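Concanavalin B (Canavalia ensiformis, PDB 6CAF) may act as a carbohydrate-binding seed protein, built on the chitinase-like fold of glycosyl hydrolase family 18. Local coordinates at residues V34-R39 with L73-V78; G42-T47 with S88-Q93; T181-A186 with H205-F210; P252-T257 with R292-E297. One frame throughout, in Å; residues are numbered along the deposited sequence.

Interaction 1. Residues V34-R39 with L73-V78; sequences VYWGQR and LELEGV
Trp36 brings the far end of its indole against two apolar side chains of the 73-78 loop: CZ3 lies 3.8 Å from Leu75 CD1, and CH2 approaches Val78 CG1 more loosely. With CG anti to the backbone N (chi1 179°), the ring runs forward from the end of its strand and meets Leu75 at about a right angle, while its NE1 is hydrogen-bonded to Gly42 O. Val78 works with both branches. CG1 serves the indole, whereas CG2 presses on the Gln38-Arg39 peptide, 3.4 Å from both Gln38 C and Arg39 N.

Beside this apolar patch the two backbones come together mostly through water. Gly37 O, with Leu75 CB packed against it at 3.4 Å, accepts from a water at 2.7 Å that itself accepts from Glu76 N. Further along, Arg39 N makes a weak bond to Glu76 O (3.0 Å, 127° at the hydrogen) and also donates to a second water, which passes on to Glu76 OE2. The Arg39 side chain then runs past Gly77 O without bonding to it.

Two glycines shape the backbone here. Gly37 adopts backbone angles (phi 161°) that favour glycine. Gly77, at positive phi, occupies the third position of a type II turn closed by Val78 N to Leu75 O at 2.8 Å. Asp41 OD2 braces the first chain by accepting from Gly37 N and Gln38 N. Loops packed together beyond the C-terminal ends of adjacent parallel strands, here 31-36 and 55-64, are characteristic of the TIM barrel of family 18.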
loop_
_atom_site.group_PDB
_atom_site.type_symbol
_atom_site.label_atom_id
_atom_site.label_comp_id
_atom_site.label_asym_id
_atom_site.label_seq_id
_atom_site.Cartn_x
_atom_site.Cartn_y
_atom_site.Cartn_z
ATOM N N VAL A 34 -6.617 -0.383 -1.925
ATOM C CA VAL A 34 -7.191 0.551 -0.981
ATOM C C VAL A 34 -6.648 0.289 0.410
ATOM O O VAL A 34 -6.372 -0.860 0.775
ATOM C CB VAL A 34 -8.727 0.459 -0.995
ATOM C CG1 VAL A 34 -9.228 -0.867 -0.440
ATOM C CG2 VAL A 34 -9.393 1.631 -0.290
ATOM N N TYR A 35 -6.501 1.364 1.173
ATOM C CA TYR A 35 -6.129 1.297 2.576
ATOM C C TYR A 35 -7.363 1.151 3.456
ATOM O O TYR A 35 -8.339 1.894 3.328
ATOM C CB TYR A 35 -5.358 2.532 2.989
ATOM C CG TYR A 35 -3.982 2.663 2.384
ATOM C CD1 TYR A 35 -3.799 3.191 1.116
ATOM C CD2 TYR A 35 -2.869 2.255 3.073
ATOM C CE1 TYR A 35 -2.547 3.330 0.555
ATOM C CE2 TYR A 35 -1.614 2.406 2.527
ATOM C CZ TYR A 35 -1.435 2.931 1.292
ATOM O OH TYR A 35 -0.148 3.062 0.796
ATOM N N TRP A 36 -7.273 0.198 4.373
ATOM C CA TRP A 36 -8.332 -0.120 5.314
ATOM C C TRP A 36 -7.765 -0.303 6.700
ATOM O O TRP A 36 -6.755 -0.967 6.857
ATOM C CB TRP A 36 -9.050 -1.404 4.872
ATOM C CG TRP A 36 -10.137 -1.814 5.811
ATOM C CD1 TRP A 36 -11.456 -1.444 5.732
ATOM C CD2 TRP A 36 -9.999 -2.596 7.010
ATOM N NE1 TRP A 36 -12.139 -1.945 6.820
ATOM C CE2 TRP A 36 -11.259 -2.638 7.620
ATOM C CE3 TRP A 36 -8.951 -3.297 7.604
ATOM C CZ2 TRP A 36 -11.480 -3.322 8.804
ATOM C CZ3 TRP A 36 -9.164 -3.950 8.771
ATOM C CH2 TRP A 36 -10.411 -3.974 9.359
ATOM N N GLY A 37 -8.411 0.268 7.704
ATOM C CA GLY A 37 -7.967 0.037 9.059
ATOM C C GLY A 37 -8.408 0.992 10.131
ATOM O O GLY A 37 -7.873 0.939 11.214
ATOM N N GLN A 38 -9.376 1.759 9.952
ATOM C CA GLN A 38 -9.947 2.750 10.868
ATOM C C GLN A 38 -11.436 2.543 10.952
ATOM O O GLN A 38 -12.023 1.876 10.115
ATOM C CB GLN A 38 -9.608 4.176 10.447
ATOM C CG GLN A 38 -10.149 4.662 9.137
ATOM C CD GLN A 38 -9.725 6.108 8.854
ATOM O OE1 GLN A 38 -8.748 6.609 9.440
ATOM N NE2 GLN A 38 -10.493 6.794 8.015
ATOM N N ARG A 39 -12.027 2.967 12.063
ATOM C CA ARG A 39 -13.444 2.708 12.274
ATOM C C ARG A 39 -14.323 3.161 11.112
ATOM O O ARG A 39 -15.225 2.439 10.662
ATOM C CB ARG A 39 -13.902 3.370 13.576
ATOM C CG ARG A 39 -15.381 3.185 13.869
ATOM C CD ARG A 39 -15.802 3.869 15.169
ATOM N NE ARG A 39 -15.466 3.039 16.320
ATOM C CZ ARG A 39 -16.284 2.143 16.866
ATOM N NH1 ARG A 39 -15.874 1.439 17.912
ATOM N NH2 ARG A 39 -17.520 1.970 16.400
ATOM N N LEU A 73 -0.645 -5.167 16.948
ATOM C CA LEU A 73 -1.438 -4.443 15.993
ATOM C C LEU A 73 -2.574 -3.702 16.688
ATOM O O LEU A 73 -3.323 -4.274 17.480
ATOM C CB LEU A 73 -1.974 -5.420 14.941
ATOM C CG LEU A 73 -2.719 -4.763 13.772
ATOM C CD1 LEU A 73 -1.774 -3.932 12.926
ATOM C CD2 LEU A 73 -3.368 -5.832 12.950
ATOM N N GLU A 74 -2.700 -2.426 16.369
ATOM C CA GLU A 74 -3.804 -1.611 16.843
ATOM C C GLU A 74 -4.371 -0.871 15.640
ATOM O O GLU A 74 -3.686 -0.080 15.008
ATOM C CB GLU A 74 -3.305 -0.579 17.856
ATOM C CG GLU A 74 -2.900 -1.149 19.199
ATOM C CD GLU A 74 -4.006 -1.108 20.241
ATOM O OE1 GLU A 74 -5.171 -0.830 19.919
ATOM O OE2 GLU A 74 -3.678 -1.368 21.396
ATOM N N LEU A 75 -5.617 -1.169 15.333
ATOM C CA LEU A 75 -6.333 -0.519 14.238
ATOM C C LEU A 75 -7.345 0.420 14.887
ATOM O O LEU A 75 -8.202 -0.031 15.666
ATOM C CB LEU A 75 -7.026 -1.564 13.366
ATOM C CG LEU A 75 -6.089 -2.572 12.677
ATOM C CD1 LEU A 75 -6.902 -3.480 11.770
ATOM C CD2 LEU A 75 -4.985 -1.867 11.906
ATOM N N GLU A 76 -7.218 1.720 14.589
ATOM C CA GLU A 76 -7.911 2.781 15.315
ATOM C C GLU A 76 -9.418 2.586 15.313
ATOM O O GLU A 76 -10.055 2.579 14.258
ATOM C CB GLU A 76 -7.551 4.135 14.717
ATOM C CG GLU A 76 -8.070 5.322 15.496
ATOM C CD GLU A 76 -7.889 6.614 14.711
ATOM O OE1 GLU A 76 -6.686 7.017 14.496
ATOM O OE2 GLU A 76 -8.969 7.185 14.282
ATOM N N GLY A 77 -9.977 2.399 16.501
ATOM C CA GLY A 77 -11.409 2.221 16.640
ATOM C C GLY A 77 -11.941 0.913 16.090
ATOM O O GLY A 77 -13.169 0.757 15.938
ATOM N N VAL A 78 -11.036 -0.008 15.783
ATOM C CA VAL A 78 -11.414 -1.257 15.137
ATOM C C VAL A 78 -10.994 -2.457 16.000
ATOM O O VAL A 78 -11.812 -3.280 16.372
ATOM C CB VAL A 78 -10.788 -1.383 13.747
ATOM C CG1 VAL A 78 -11.079 -2.740 13.146
ATOM C CG2 VAL A 78 -11.319 -0.293 12.827
HETATM O O HOH W 1 -5.735 2.338 12.206
HETATM O O HOH W 2 -11.118 5.704 13.539
#

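Interaction 2. Residues G42-T47 with S88-Q93; sequences GLLRDT and SFLESQ
Gln93 OE1 takes two hydrogens at the start of helix 44-49. Arg45 N donates to it directly (3.0 Å, 151° at the hydrogen), in the carbonyl plane and on a lone pair. A water donates to the same oxygen at 2.9 Å and accepts from Leu44 N at 2.8 Å, so the side-chain amide reaches two successive N-H groups of the first turn, one of them by relay. Gln93 gets there with CG anti to its carbonyl carbon (chi1 -68°) and an extended chain beyond, with OE1 3.6 Å from Arg45 CB. The partial positive charge of the helix start probably strengthens this hold on the carbonyl oxygen.

Next to the polar bridge, Leu44 turns toward the other helix, its CB only loosely near Leu90 CD2 at 4.3 Å; Trp36, Val56, Ile94 and Cys97 pack round the rest of its chain. The contact thus lies where helices 44-49 and 91-99, successive outer elements of the TIM barrel, meet, and the Cys48-Cys97 disulfide ties the same two helices covalently.

Leu43, the N-cap residue, offers its carbonyl oxygen to two donors of one residue: Thr47 N and Thr47 OG1 come to it from the two sides of the carbonyl plane. Facing outward, Arg45 forms a side-on salt bridge with Asp46, both nitrogens directed to OD1, which lies within 2° of the guanidinium plane. NE meets OD1 from above the carboxylate plane, while the NH2 bond, 2.7 Å long, uses the syn lone pair of Asp46 OD1. Leu43 CD1 covers one guanidinium face near its rim.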
loop_
_atom_site.group_PDB
_atom_site.type_symbol
_atom_site.label_atom_id
_atom_site.label_comp_id
_atom_site.label_asym_id
_atom_site.label_seq_id
_atom_site.Cartn_x
_atom_site.Cartn_y
_atom_site.Cartn_z
ATOM N N GLY A 42 -15.443 1.181 7.830
ATOM C CA GLY A 42 -16.387 0.084 7.821
ATOM C C GLY A 42 -15.693 -1.281 7.867
ATOM O O GLY A 42 -14.519 -1.406 8.227
ATOM N N LEU A 43 -16.442 -2.320 7.519
ATOM C CA LEU A 43 -15.958 -3.673 7.641
ATOM C C LEU A 43 -14.982 -4.028 6.527
ATOM O O LEU A 43 -15.159 -3.650 5.372
ATOM C CB LEU A 43 -17.089 -4.670 7.611
ATOM C CG LEU A 43 -18.092 -4.530 8.742
ATOM C CD1 LEU A 43 -19.055 -5.690 8.601
ATOM C CD2 LEU A 43 -17.471 -4.585 10.120
ATOM N N LEU A 44 -13.978 -4.823 6.891
ATOM C CA LEU A 44 -13.088 -5.425 5.897
ATOM C C LEU A 44 -13.908 -6.289 4.929
ATOM O O LEU A 44 -13.722 -6.224 3.709
ATOM C CB LEU A 44 -11.989 -6.259 6.584
ATOM C CG LEU A 44 -11.078 -6.975 5.597
ATOM C CD1 LEU A 44 -10.331 -6.010 4.717
ATOM C CD2 LEU A 44 -10.073 -7.857 6.334
ATOM N N ARG A 45 -14.819 -7.093 5.466
ATOM C CA ARG A 45 -15.662 -7.895 4.589
ATOM C C ARG A 45 -16.344 -7.041 3.527
ATOM O O ARG A 45 -16.379 -7.415 2.344
ATOM C CB ARG A 45 -16.764 -8.556 5.401
ATOM C CG ARG A 45 -17.749 -9.304 4.529
ATOM C CD ARG A 45 -19.081 -9.548 5.229
ATOM N NE ARG A 45 -19.842 -8.320 5.380
ATOM C CZ ARG A 45 -20.930 -8.198 6.115
ATOM N NH1 ARG A 45 -21.378 -9.224 6.769
ATOM N NH2 ARG A 45 -21.568 -7.060 6.179
ATOM N N ASP A 46 -16.965 -5.945 3.950
ATOM C CA ASP A 46 -17.736 -5.113 3.015
ATOM C C ASP A 46 -16.820 -4.533 1.981
ATOM O O ASP A 46 -17.184 -4.411 0.825
ATOM C CB ASP A 46 -18.473 -3.966 3.735
ATOM C CG ASP A 46 -19.568 -4.422 4.608
ATOM O OD1 ASP A 46 -20.058 -5.572 4.477
ATOM O OD2 ASP A 46 -19.948 -3.631 5.497
ATOM N N THR A 47 -15.618 -4.153 2.410
ATOM C CA THR A 47 -14.620 -3.606 1.511
ATOM C C THR A 47 -14.329 -4.616 0.399
ATOM O O THR A 47 -14.389 -4.293 -0.789
ATOM C CB THR A 47 -13.374 -3.242 2.324
ATOM O OG1 THR A 47 -13.731 -2.185 3.215
ATOM C CG2 THR A 47 -12.247 -2.762 1.461
ATOM N N SER A 88 -7.661 -10.573 16.039
ATOM C CA SER A 88 -7.778 -11.922 15.520
ATOM C C SER A 88 -9.176 -12.240 14.988
ATOM O O SER A 88 -9.346 -13.205 14.239
ATOM C CB SER A 88 -7.342 -12.933 16.579
ATOM O OG SER A 88 -8.154 -12.822 17.723
ATOM N N PHE A 89 -10.164 -11.434 15.360
ATOM C CA PHE A 89 -11.531 -11.612 14.840
ATOM C C PHE A 89 -11.524 -11.451 13.314
ATOM O O PHE A 89 -12.397 -11.961 12.626
ATOM C CB PHE A 89 -12.550 -10.627 15.500
ATOM C CG PHE A 89 -12.668 -9.250 14.799
ATOM C CD1 PHE A 89 -13.566 -9.037 13.757
ATOM C CD2 PHE A 89 -11.935 -8.169 15.247
ATOM C CE1 PHE A 89 -13.684 -7.792 13.161
ATOM C CE2 PHE A 89 -12.035 -6.927 14.643
ATOM C CZ PHE A 89 -12.902 -6.734 13.601
ATOM N N LEU A 90 -10.507 -10.762 12.785
ATOM C CA LEU A 90 -10.441 -10.522 11.352
ATOM C C LEU A 90 -10.020 -11.718 10.517
ATOM O O LEU A 90 -10.178 -11.705 9.298
ATOM C CB LEU A 90 -9.546 -9.319 11.042
ATOM C CG LEU A 90 -10.069 -7.957 11.490
ATOM C CD1 LEU A 90 -8.961 -6.928 11.481
ATOM C CD2 LEU A 90 -11.228 -7.494 10.632
ATOM N N GLU A 91 -9.556 -12.787 11.162
ATOM C CA GLU A 91 -9.068 -13.933 10.413
ATOM C C GLU A 91 -10.059 -14.432 9.375
ATOM O O GLU A 91 -9.700 -14.622 8.208
ATOM C CB GLU A 91 -8.720 -15.070 11.353
ATOM C CG GLU A 91 -8.192 -16.326 10.669
ATOM C CD GLU A 91 -8.001 -17.506 11.604
ATOM O OE1 GLU A 91 -7.445 -17.327 12.710
ATOM O OE2 GLU A 91 -8.336 -18.628 11.194
ATOM N N SER A 92 -11.307 -14.656 9.786
ATOM C CA SER A 92 -12.272 -15.223 8.848
ATOM C C SER A 92 -12.539 -14.253 7.673
ATOM O O SER A 92 -12.712 -14.692 6.538
ATOM C CB SER A 92 -13.586 -15.570 9.564
ATOM O OG SER A 92 -14.181 -14.401 10.077
ATOM N N GLN A 93 -12.560 -12.952 7.940
ATOM C CA GLN A 93 -12.797 -11.962 6.906
ATOM C C GLN A 93 -11.632 -11.899 5.930
ATOM O O GLN A 93 -11.824 -11.785 4.709
ATOM C CB GLN A 93 -13.080 -10.573 7.490
ATOM C CG GLN A 93 -14.401 -10.501 8.225
ATOM C CD GLN A 93 -14.644 -9.178 8.896
ATOM O OE1 GLN A 93 -14.677 -8.124 8.241
ATOM N NE2 GLN A 93 -14.869 -9.221 10.210
HETATM O O HOH W 3 -13.947 -5.670 9.594
#

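Interaction 3. Residues T181-A186 with H205-F210; sequences TFLLSA and HFDYIF
Ala186 CB sits over the centre of the Phe206 ring, 3.6 Å from its centroid and 12° off the ring normal, a CH-pi contact at the tight end of this parallel strand pair. Ser185 O also lies close to the ring, 3.3 Å from Phe206 CE1, and Ile209 CD1 borders the same methyl. The backbone is equally firm here: Phe210 N bonds almost straight to Ala186 O at 2.8 Å, and Ala186 N to Tyr208 O at 3.1 Å. On the other face of the sheet the Phe210 ring turns its edge to Ser185 CB.

Toward the N-terminal ends the regular ladder gives way to side-chain bonding and the residues become partly exposed. Leu183 CD1 only brushes Tyr208 CE2 at 3.9 Å. The Asp207 carboxylate stands in for a strand carbonyl: CG lies anti to its carbonyl carbon (chi1 -62°), which brings the anti lone pair of OD2 to Leu184 N (2.9 Å, 159°). The Asp207 N-H returns to Leu184 O at 2.7 Å, an oxygen that Tyr208 N reaches only weakly.

The two strands belong to a beta-alpha-beta crossover through helix 198-202. Strand 150-154 pairs with the other edge of 183-186, its His152 bonded to Ser185 OG; strand 247-252 flanks 208-212, and helix 164-178 packs against Leu184 and Phe206.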
loop_
_atom_site.group_PDB
_atom_site.type_symbol
_atom_site.label_atom_id
_atom_site.label_comp_id
_atom_site.label_asym_id
_atom_site.label_seq_id
_atom_site.Cartn_x
_atom_site.Cartn_y
_atom_site.Cartn_z
ATOM N N THR A 181 5.143 -17.130 -1.954
ATOM C CA THR A 181 4.620 -16.312 -3.014
ATOM C C THR A 181 4.208 -14.926 -2.518
ATOM O O THR A 181 3.672 -14.134 -3.310
ATOM C CB THR A 181 3.406 -16.995 -3.671
ATOM O OG1 THR A 181 2.385 -17.203 -2.689
ATOM C CG2 THR A 181 3.799 -18.356 -4.271
ATOM N N PHE A 182 4.458 -14.595 -1.242
ATOM C CA PHE A 182 4.033 -13.291 -0.774
ATOM C C PHE A 182 4.765 -12.197 -1.523
ATOM O O PHE A 182 5.888 -12.368 -1.998
ATOM C CB PHE A 182 4.119 -13.129 0.764
ATOM C CG PHE A 182 5.514 -13.152 1.321
ATOM C CD1 PHE A 182 6.303 -12.016 1.334
ATOM C CD2 PHE A 182 6.016 -14.291 1.879
ATOM C CE1 PHE A 182 7.563 -12.056 1.866
ATOM C CE2 PHE A 182 7.274 -14.328 2.412
ATOM C CZ PHE A 182 8.046 -13.211 2.413
ATOM N N LEU A 183 4.090 -11.068 -1.583
ATOM C CA LEU A 183 4.571 -9.907 -2.312
ATOM C C LEU A 183 5.108 -8.852 -1.349
ATOM O O LEU A 183 4.783 -8.824 -0.160
ATOM C CB LEU A 183 3.426 -9.304 -3.119
ATOM C CG LEU A 183 2.851 -10.259 -4.152
ATOM C CD1 LEU A 183 1.502 -9.771 -4.662
ATOM C CD2 LEU A 183 3.812 -10.471 -5.309
ATOM N N LEU A 184 5.954 -7.995 -1.903
ATOM C CA LEU A 184 6.561 -6.910 -1.170
ATOM C C LEU A 184 6.280 -5.618 -1.924
ATOM O O LEU A 184 6.504 -5.525 -3.138
ATOM C CB LEU A 184 8.053 -7.155 -1.032
ATOM C CG LEU A 184 8.365 -8.347 -0.143
ATOM C CD1 LEU A 184 9.756 -8.879 -0.356
ATOM C CD2 LEU A 184 8.123 -8.018 1.306
ATOM N N SER A 185 5.784 -4.601 -1.226
ATOM C CA SER A 185 5.456 -3.334 -1.893
ATOM C C SER A 185 5.856 -2.163 -1.040
ATOM O O SER A 185 6.138 -2.318 0.147
ATOM C CB SER A 185 3.986 -3.291 -2.223
ATOM O OG SER A 185 3.186 -3.352 -1.094
ATOM N N ALA A 186 5.871 -0.992 -1.664
ATOM C CA ALA A 186 6.263 0.244 -1.000
ATOM C C ALA A 186 5.370 1.384 -1.420
ATOM O O ALA A 186 4.814 1.363 -2.522
ATOM C CB ALA A 186 7.682 0.594 -1.323
ATOM N N HIS A 205 13.876 -5.334 -4.977
ATOM C CA HIS A 205 13.107 -6.429 -4.405
ATOM C C HIS A 205 11.631 -6.173 -4.301
ATOM O O HIS A 205 10.880 -7.126 -4.147
ATOM C CB HIS A 205 13.534 -6.806 -2.982
ATOM C CG HIS A 205 14.911 -7.299 -2.838
ATOM N ND1 HIS A 205 15.508 -8.098 -3.763
ATOM C CD2 HIS A 205 15.814 -7.125 -1.844
ATOM C CE1 HIS A 205 16.726 -8.398 -3.365
ATOM N NE2 HIS A 205 16.917 -7.869 -2.169
ATOM N N PHE A 206 11.187 -4.919 -4.385
ATOM C CA PHE A 206 9.764 -4.685 -4.329
ATOM C C PHE A 206 9.082 -5.182 -5.599
ATOM O O PHE A 206 9.511 -4.899 -6.711
ATOM C CB PHE A 206 9.406 -3.217 -4.126
ATOM C CG PHE A 206 9.752 -2.658 -2.772
ATOM C CD1 PHE A 206 9.139 -3.146 -1.635
ATOM C CD2 PHE A 206 10.664 -1.623 -2.633
ATOM C CE1 PHE A 206 9.411 -2.608 -0.397
ATOM C CE2 PHE A 206 10.943 -1.097 -1.385
ATOM C CZ PHE A 206 10.309 -1.579 -0.273
ATOM N N ASP A 207 7.974 -5.882 -5.400
ATOM C CA ASP A 207 7.084 -6.235 -6.490
ATOM C C ASP A 207 6.307 -5.051 -7.049
ATOM O O ASP A 207 6.084 -4.966 -8.266
ATOM C CB ASP A 207 6.106 -7.331 -6.049
ATOM C CG ASP A 207 6.814 -8.613 -5.652
ATOM O OD1 ASP A 207 7.180 -9.335 -6.610
ATOM O OD2 ASP A 207 6.965 -8.846 -4.441
ATOM N N TYR A 208 5.864 -4.170 -6.154
ATOM C CA TYR A 208 5.004 -3.070 -6.534
ATOM C C TYR A 208 5.453 -1.805 -5.824
ATOM O O TYR A 208 5.814 -1.856 -4.636
ATOM C CB TYR A 208 3.569 -3.308 -6.103
ATOM C CG TYR A 208 2.873 -4.506 -6.643
ATOM C CD1 TYR A 208 2.986 -4.876 -7.958
ATOM C CD2 TYR A 208 1.980 -5.202 -5.833
ATOM C CE1 TYR A 208 2.276 -5.976 -8.461
ATOM C CE2 TYR A 208 1.219 -6.252 -6.319
ATOM C CZ TYR A 208 1.401 -6.672 -7.631
ATOM O OH TYR A 208 0.629 -7.735 -8.071
ATOM N N ILE A 209 5.354 -0.685 -6.536
ATOM C CA ILE A 209 5.623 0.619 -5.961
ATOM C C ILE A 209 4.382 1.483 -6.157
ATOM O O ILE A 209 3.922 1.682 -7.284
ATOM C CB ILE A 209 6.825 1.300 -6.649
ATOM C CG1 ILE A 209 8.069 0.410 -6.614
ATOM C CG2 ILE A 209 7.082 2.663 -6.059
ATOM C CD1 ILE A 209 8.637 0.205 -5.252
ATOM N N PHE A 210 3.841 1.965 -5.043
ATOM C CA PHE A 210 2.659 2.807 -5.004
ATOM C C PHE A 210 3.109 4.237 -4.692
ATOM O O PHE A 210 3.349 4.577 -3.541
ATOM C CB PHE A 210 1.712 2.288 -3.912
ATOM C CG PHE A 210 1.139 0.935 -4.186
ATOM C CD1 PHE A 210 1.808 -0.215 -3.829
ATOM C CD2 PHE A 210 -0.077 0.806 -4.833
ATOM C CE1 PHE A 210 1.268 -1.456 -4.082
ATOM C CE2 PHE A 210 -0.617 -0.440 -5.093
ATOM C CZ PHE A 210 0.076 -1.580 -4.749
#

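Interaction 4. Residues P252-T257 with R292-E297; sequences PASQAT and RQADKE
Ala294 CB, on helix 292-298, fits against the loop after strand 247-252, with Ser254 OG 3.6 Å away. One step along, Ala253 CB points at the helix backbone, 3.6 Å from Asp295 N and 4.0 Å from Asp295 CB. Small side chains let loop and helix come close, Ala253 and Asp295 having CA atoms 5.1 Å apart. No direct hydrogen bond crosses between the segments. A water does the polar work at the margin, 2.7 Å from Ser254 OG and donating to Glu297 OE1 at 2.7 Å.

The next shell fixes both partners. Thr298 OG1, one turn on from Ala294, lies within bonding distance of both Ala294 O and Ala253 O, which must share its one proton, and so links the loop to the helix. Asp295, with CG anti to its backbone N (chi1 -165°), carries its carboxylate past the contact to Tyr53 OH and Ser301 OG.

Further out, the backbone of Ala253 is bonded to that of Trp290, at the end of strand 284-290, which pairs with strand 247-252; the contact therefore lies just beyond these neighbouring barrel strands, with helix 292-298 leading on to helix 300-308.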
loop_
_atom_site.group_PDB
_atom_site.type_symbol
_atom_site.label_atom_id
_atom_site.label_comp_id
_atom_site.label_asym_id
_atom_site.label_seq_id
_atom_site.Cartn_x
_atom_site.Cartn_y
_atom_site.Cartn_z
ATOM N N PRO A 252 -5.423 10.357 -3.219
ATOM C CA PRO A 252 -6.465 10.516 -2.215
ATOM C C PRO A 252 -7.833 10.312 -2.839
ATOM O O PRO A 252 -8.075 10.752 -3.958
ATOM C CB PRO A 252 -6.293 11.965 -1.761
ATOM C CG PRO A 252 -5.673 12.655 -2.907
ATOM C CD PRO A 252 -4.902 11.650 -3.693
ATOM N N ALA A 253 -8.740 9.673 -2.103
ATOM C CA ALA A 253 -10.052 9.384 -2.683
ATOM C C ALA A 253 -11.060 10.490 -2.475
ATOM O O ALA A 253 -12.177 10.380 -2.959
ATOM C CB ALA A 253 -10.593 8.064 -2.171
ATOM N N SER A 254 -10.679 11.551 -1.767
ATOM C CA SER A 254 -11.529 12.715 -1.628
ATOM C C SER A 254 -10.645 13.938 -1.476
ATOM O O SER A 254 -9.473 13.812 -1.138
ATOM C CB SER A 254 -12.407 12.589 -0.390
ATOM O OG SER A 254 -11.626 12.721 0.770
ATOM N N GLN A 255 -11.192 15.115 -1.714
ATOM C CA GLN A 255 -10.439 16.326 -1.419
ATOM C C GLN A 255 -10.021 16.419 0.057
ATOM O O GLN A 255 -8.933 16.914 0.358
ATOM C CB GLN A 255 -11.230 17.568 -1.820
ATOM C CG GLN A 255 -11.273 17.782 -3.313
ATOM C CD GLN A 255 -12.428 18.666 -3.751
ATOM O OE1 GLN A 255 -12.876 18.596 -4.894
ATOM N NE2 GLN A 255 -12.919 19.496 -2.841
ATOM N N ALA A 256 -10.850 15.918 0.972
ATOM C CA ALA A 256 -10.543 16.014 2.411
ATOM C C ALA A 256 -9.351 15.172 2.881
ATOM O O ALA A 256 -8.749 15.470 3.913
ATOM C CB ALA A 256 -11.775 15.682 3.244
ATOM N N THR A 257 -8.994 14.133 2.144
ATOM C CA THR A 257 -7.845 13.262 2.491
ATOM C C THR A 257 -6.592 13.731 1.789
ATOM O O THR A 257 -5.574 13.005 1.741
ATOM C CB THR A 257 -8.024 11.741 2.172
ATOM O OG1 THR A 257 -8.609 11.531 0.881
ATOM C CG2 THR A 257 -8.874 11.076 3.235
ATOM N N ARG A 292 -10.266 3.853 2.446
ATOM C CA ARG A 292 -11.554 3.245 2.213
ATOM C C ARG A 292 -12.692 4.206 2.615
ATOM O O ARG A 292 -13.673 4.328 1.878
ATOM C CB ARG A 292 -11.652 1.926 2.942
ATOM C CG ARG A 292 -13.016 1.273 2.879
ATOM C CD ARG A 292 -13.488 0.924 1.490
ATOM N NE ARG A 292 -14.731 0.194 1.603
ATOM C CZ ARG A 292 -15.791 0.265 0.803
ATOM N NH1 ARG A 292 -15.689 0.851 -0.356
ATOM N NH2 ARG A 292 -16.928 -0.323 1.158
ATOM N N GLN A 293 -12.569 4.859 3.765
ATOM C CA GLN A 293 -13.590 5.808 4.203
ATOM C C GLN A 293 -13.860 6.848 3.130
ATOM O O GLN A 293 -15.021 7.142 2.789
ATOM C CB GLN A 293 -13.138 6.515 5.495
ATOM C CG GLN A 293 -14.059 7.622 5.969
ATOM C CD GLN A 293 -13.572 8.421 7.151
ATOM O OE1 GLN A 293 -12.512 8.180 7.710
ATOM N NE2 GLN A 293 -14.373 9.400 7.537
ATOM N N ALA A 294 -12.795 7.455 2.614
ATOM C CA ALA A 294 -12.965 8.495 1.629
ATOM C C ALA A 294 -13.567 7.964 0.333
ATOM O O ALA A 294 -14.381 8.636 -0.310
ATOM C CB ALA A 294 -11.642 9.198 1.388
ATOM N N ASP A 295 -13.166 6.743 -0.035
ATOM C CA ASP A 295 -13.699 6.123 -1.255
ATOM C C ASP A 295 -15.193 5.857 -1.118
ATOM O O ASP A 295 -15.970 6.131 -2.032
ATOM C CB ASP A 295 -12.941 4.843 -1.546
ATOM C CG ASP A 295 -13.143 4.318 -2.932
ATOM O OD1 ASP A 295 -13.608 5.072 -3.798
ATOM O OD2 ASP A 295 -12.797 3.143 -3.176
ATOM N N LYS A 296 -15.603 5.395 0.062
ATOM C CA LYS A 296 -17.027 5.208 0.325
ATOM C C LYS A 296 -17.814 6.514 0.239
ATOM O O LYS A 296 -18.953 6.548 -0.218
ATOM C CB LYS A 296 -17.245 4.669 1.769
ATOM C CG LYS A 296 -16.949 3.231 1.960
ATOM C CD LYS A 296 -16.489 2.925 3.368
ATOM C CE LYS A 296 -17.483 3.396 4.401
ATOM N NZ LYS A 296 -18.729 2.591 4.246
ATOM N N GLU A 297 -17.213 7.562 0.763
ATOM C CA GLU A 297 -17.849 8.870 0.816
ATOM C C GLU A 297 -18.089 9.427 -0.577
ATOM O O GLU A 297 -19.100 10.087 -0.812
ATOM C CB GLU A 297 -16.971 9.854 1.605
ATOM C CG GLU A 297 -17.530 11.276 1.649
ATOM C CD GLU A 297 -16.587 12.284 2.275
ATOM O OE1 GLU A 297 -15.731 11.868 3.079
ATOM O OE2 GLU A 297 -16.737 13.507 1.996
HETATM O O HOH W 4 -13.084 12.151 2.942
#

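All four contacts belong to one TIM barrel. Interaction 3 lies within its parallel sheet, and the others lie around the ends and outer elements of its strands. Interactions 1 and 2 interlock along the chain, their segments alternating with centres about 11 Å apart, and they meet where Trp36 packs on helix 44-49. Interactions 3 and 4 follow in turn. Interaction 4 brings the last part of the barrel back to the first: Arg292 N bonds to Tyr35 O of interaction 1 and Arg292 NE to Thr47 OG1 of interaction 2. Strands 31-36 and 284-290 pair, closing the barrel there, while interaction 3 lies about 21 Å from interaction 1, centre to centre, across the chain's centre.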